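Local coordinates for RNA-dependent RNA polymerase (Toscana virus, PDB 6QW5), which probably carries, in this N-terminal part of the viral L protein, the cap-snatching endonuclease that cleaves host mRNA to prime viral transcription, at residues A[89-94]-A[112-117]. Residues are numbered along the deposited sequence; the frame is centred on the assembly and turned at random.
Sequences TTDKKF and SPDMII. With MN (manganese (II) ion), chain D; MN (manganese (II) ion), chain C; XI7 (2-4-dioxo-4-phenylbutanoic acid), chain E.
Asp91 and Asp114, each in a loop, supply carboxylates to the two-manganese site of what is probably a cap-snatching endonuclease. Both give OD1 to the same manganese ion, Asp91 OD1 at 2.0 Å. The two OD1 atoms approach to 3.0 Å because the metal joins them. O8 and O14 of the diketo acid and two waters complete six ligands. Asp114 OD2 reaches across to the second manganese at 2.3 Å, and O8 also bridges both metals. O11 of the diketo acid, His79, Glu128 and the carbonyl of Phe129 complete that second site.

Two residues also touch the metal-bound waters. Thr90 OG1 lies 2.7 Å from one water and also bonds Asp80. The other is placed to donate to Ser112 O, among competing acceptors. Asp91 CG is anti to the carbonyl carbon (chi1 -63°), which carries OD1 to the metal.

The backbones also pair. Lys92 N bonds Pro113 O at 3.0 Å. Asp91 N makes a weak bond to Asp114 O.

Farther from the metals, Ile116 CD1 lies over one face of the Phe94 ring, 3.9 Å from CD1 of that ring. Pro113 CD makes an off-centre CH-pi contact with the ring, 3.7 Å from Phe94 CE2. Helix 136-157 packs against Phe94 and Pro113.

Asp114 and Met115 form a classic beta bulge opposite Val127. A metal-binding aspartate just ahead of a strand, with the acidic ligand Glu128 on the next, fits the PD-(D/E)XK nuclease fold.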
loop_
_atom_site.group_PDB
_atom_site.type_symbol
_atom_site.label_atom_id
_atom_site.label_comp_id
_atom_site.label_asym_id
_atom_site.label_seq_id
_atom_site.Cartn_x
_atom_site.Cartn_y
_atom_site.Cartn_z
ATOM N N THR A 89 -4.227 4.487 6.777
ATOM C CA THR A 89 -2.932 4.346 7.416
ATOM C C THR A 89 -2.377 2.997 6.992
ATOM O O THR A 89 -3.072 2.200 6.360
ATOM C CB THR A 89 -3.059 4.417 8.942
ATOM O OG1 THR A 89 -1.851 3.939 9.553
ATOM C CG2 THR A 89 -4.228 3.558 9.396
ATOM N N THR A 90 -1.129 2.720 7.356
ATOM C CA THR A 90 -0.575 1.390 7.125
ATOM C C THR A 90 -0.013 0.834 8.434
ATOM O O THR A 90 -0.071 1.474 9.494
ATOM C CB THR A 90 0.496 1.393 6.019
ATOM O OG1 THR A 90 1.502 2.375 6.304
ATOM C CG2 THR A 90 -0.122 1.683 4.653
ATOM N N ASP A 91 0.498 -0.398 8.338
ATOM C CA ASP A 91 1.112 -1.159 9.424
ATOM C C ASP A 91 0.110 -1.604 10.493
ATOM O O ASP A 91 -0.339 -0.802 11.314
ATOM C CB ASP A 91 2.257 -0.357 10.036
ATOM C CG ASP A 91 3.383 -0.092 9.039
ATOM O OD1 ASP A 91 3.342 -0.621 7.909
ATOM O OD2 ASP A 91 4.322 0.663 9.383
ATOM N N LYS A 92 -0.238 -2.897 10.478
ATOM C CA LYS A 92 -1.001 -3.566 11.528
ATOM C C LYS A 92 -0.232 -4.810 11.948
ATOM O O LYS A 92 0.197 -5.583 11.086
ATOM C CB LYS A 92 -2.404 -3.965 11.037
ATOM C CG LYS A 92 -3.339 -4.398 12.152
ATOM C CD LYS A 92 -4.801 -4.261 11.762
ATOM C CE LYS A 92 -5.666 -4.087 13.001
ATOM N NZ LYS A 92 -7.101 -3.828 12.673
ATOM N N LYS A 93 -0.068 -5.019 13.252
ATOM C CA LYS A 93 0.704 -6.159 13.741
ATOM C C LYS A 93 -0.099 -7.459 13.682
ATOM O O LYS A 93 -1.305 -7.475 13.954
ATOM C CB LYS A 93 1.178 -5.907 15.171
ATOM C CG LYS A 93 2.388 -4.984 15.249
ATOM C CD LYS A 93 2.741 -4.637 16.686
ATOM C CE LYS A 93 3.409 -3.276 16.781
ATOM N NZ LYS A 93 4.609 -3.180 15.918
ATOM N N PHE A 94 0.588 -8.557 13.333
ATOM C CA PHE A 94 -0.075 -9.862 13.245
ATOM C C PHE A 94 -0.799 -10.222 14.528
ATOM O O PHE A 94 -1.889 -10.802 14.490
ATOM C CB PHE A 94 0.940 -10.956 12.916
ATOM C CG PHE A 94 1.300 -11.024 11.462
ATOM C CD1 PHE A 94 0.388 -11.478 10.532
ATOM C CD2 PHE A 94 2.556 -10.630 11.027
ATOM C CE1 PHE A 94 0.721 -11.542 9.184
ATOM C CE2 PHE A 94 2.895 -10.692 9.686
ATOM C CZ PHE A 94 1.982 -11.145 8.768
ATOM N N SER A 112 4.492 -6.161 11.010
ATOM C CA SER A 112 3.329 -5.335 10.705
ATOM C C SER A 112 3.327 -4.976 9.221
ATOM O O SER A 112 3.873 -3.950 8.821
ATOM C CB SER A 112 3.302 -4.066 11.564
ATOM O OG SER A 112 4.578 -3.451 11.596
ATOM N N PRO A 113 2.714 -5.819 8.392
ATOM C CA PRO A 113 2.532 -5.439 6.980
ATOM C C PRO A 113 1.595 -4.243 6.886
ATOM O O PRO A 113 0.964 -3.835 7.862
ATOM C CB PRO A 113 1.946 -6.697 6.323
ATOM C CG PRO A 113 1.501 -7.581 7.459
ATOM C CD PRO A 113 2.195 -7.156 8.712
ATOM N N ASP A 114 1.542 -3.646 5.689
ATOM C CA ASP A 114 0.802 -2.400 5.519
ATOM C C ASP A 114 -0.693 -2.576 5.758
ATOM O O ASP A 114 -1.345 -1.642 6.220
ATOM C CB ASP A 114 1.051 -1.818 4.124
ATOM C CG ASP A 114 2.440 -1.227 3.983
ATOM O OD1 ASP A 114 2.970 -0.654 4.967
ATOM O OD2 ASP A 114 3.014 -1.361 2.892
HETATM N N MSE A 115 -1.263 -3.735 5.431
HETATM C CA MSE A 115 -2.676 -3.993 5.738
HETATM C C MSE A 115 -2.889 -5.447 6.156
HETATM O O MSE A 115 -2.271 -6.358 5.612
HETATM C CB MSE A 115 -3.596 -3.688 4.544
HETATM C CG MSE A 115 -3.402 -2.342 3.844
HETATM SE SE MSE A 115 -4.723 -2.127 2.411
HETATM C CE MSE A 115 -6.217 -1.394 3.482
ATOM N N ILE A 116 -3.772 -5.668 7.124
ATOM C CA ILE A 116 -4.260 -7.010 7.449
ATOM C C ILE A 116 -5.770 -6.877 7.539
ATOM O O ILE A 116 -6.281 -6.220 8.456
ATOM C CB ILE A 116 -3.670 -7.567 8.755
ATOM C CG1 ILE A 116 -2.149 -7.506 8.738
ATOM C CG2 ILE A 116 -4.085 -9.019 8.967
ATOM C CD1 ILE A 116 -1.509 -8.152 9.944
ATOM N N ILE A 117 -6.480 -7.443 6.566
ATOM C CA ILE A 117 -7.923 -7.276 6.440
ATOM C C ILE A 117 -8.607 -8.614 6.701
ATOM O O ILE A 117 -8.344 -9.603 6.004
ATOM C CB ILE A 117 -8.302 -6.734 5.059
ATOM C CG1 ILE A 117 -7.460 -5.486 4.740
ATOM C CG2 ILE A 117 -9.805 -6.478 4.994
ATOM C CD1 ILE A 117 -7.401 -5.135 3.275
HETATM MN MN MN D . 4.516 -0.412 6.268
HETATM MN MN MN C . 5.243 -1.016 2.713
HETATM O O8 XI7 E . 5.802 -0.475 4.672
HETATM C C9 XI7 E . 7.138 -0.268 4.674
HETATM C C10 XI7 E . 7.872 -0.428 3.523
HETATM O O11 XI7 E . 7.369 -0.728 2.400
HETATM O O10 XI7 E . 9.119 -0.299 3.569
HETATM C C8 XI7 E . 7.789 0.102 5.815
HETATM C C7 XI7 E . 7.202 0.313 7.168
HETATM C C1 XI7 E . 8.093 0.859 8.273
HETATM C C6 XI7 E . 9.465 1.054 8.025
HETATM C C5 XI7 E . 10.325 1.553 9.017
HETATM C C4 XI7 E . 9.825 1.863 10.287
HETATM C C3 XI7 E . 8.454 1.663 10.538
HETATM C C2 XI7 E . 7.595 1.165 9.537
HETATM O O14 XI7 E . 6.077 -0.078 7.515
HETATM O O HOH W 1 4.038 1.574 6.224
HETATM O O HOH W 2 4.778 -2.584 6.484
#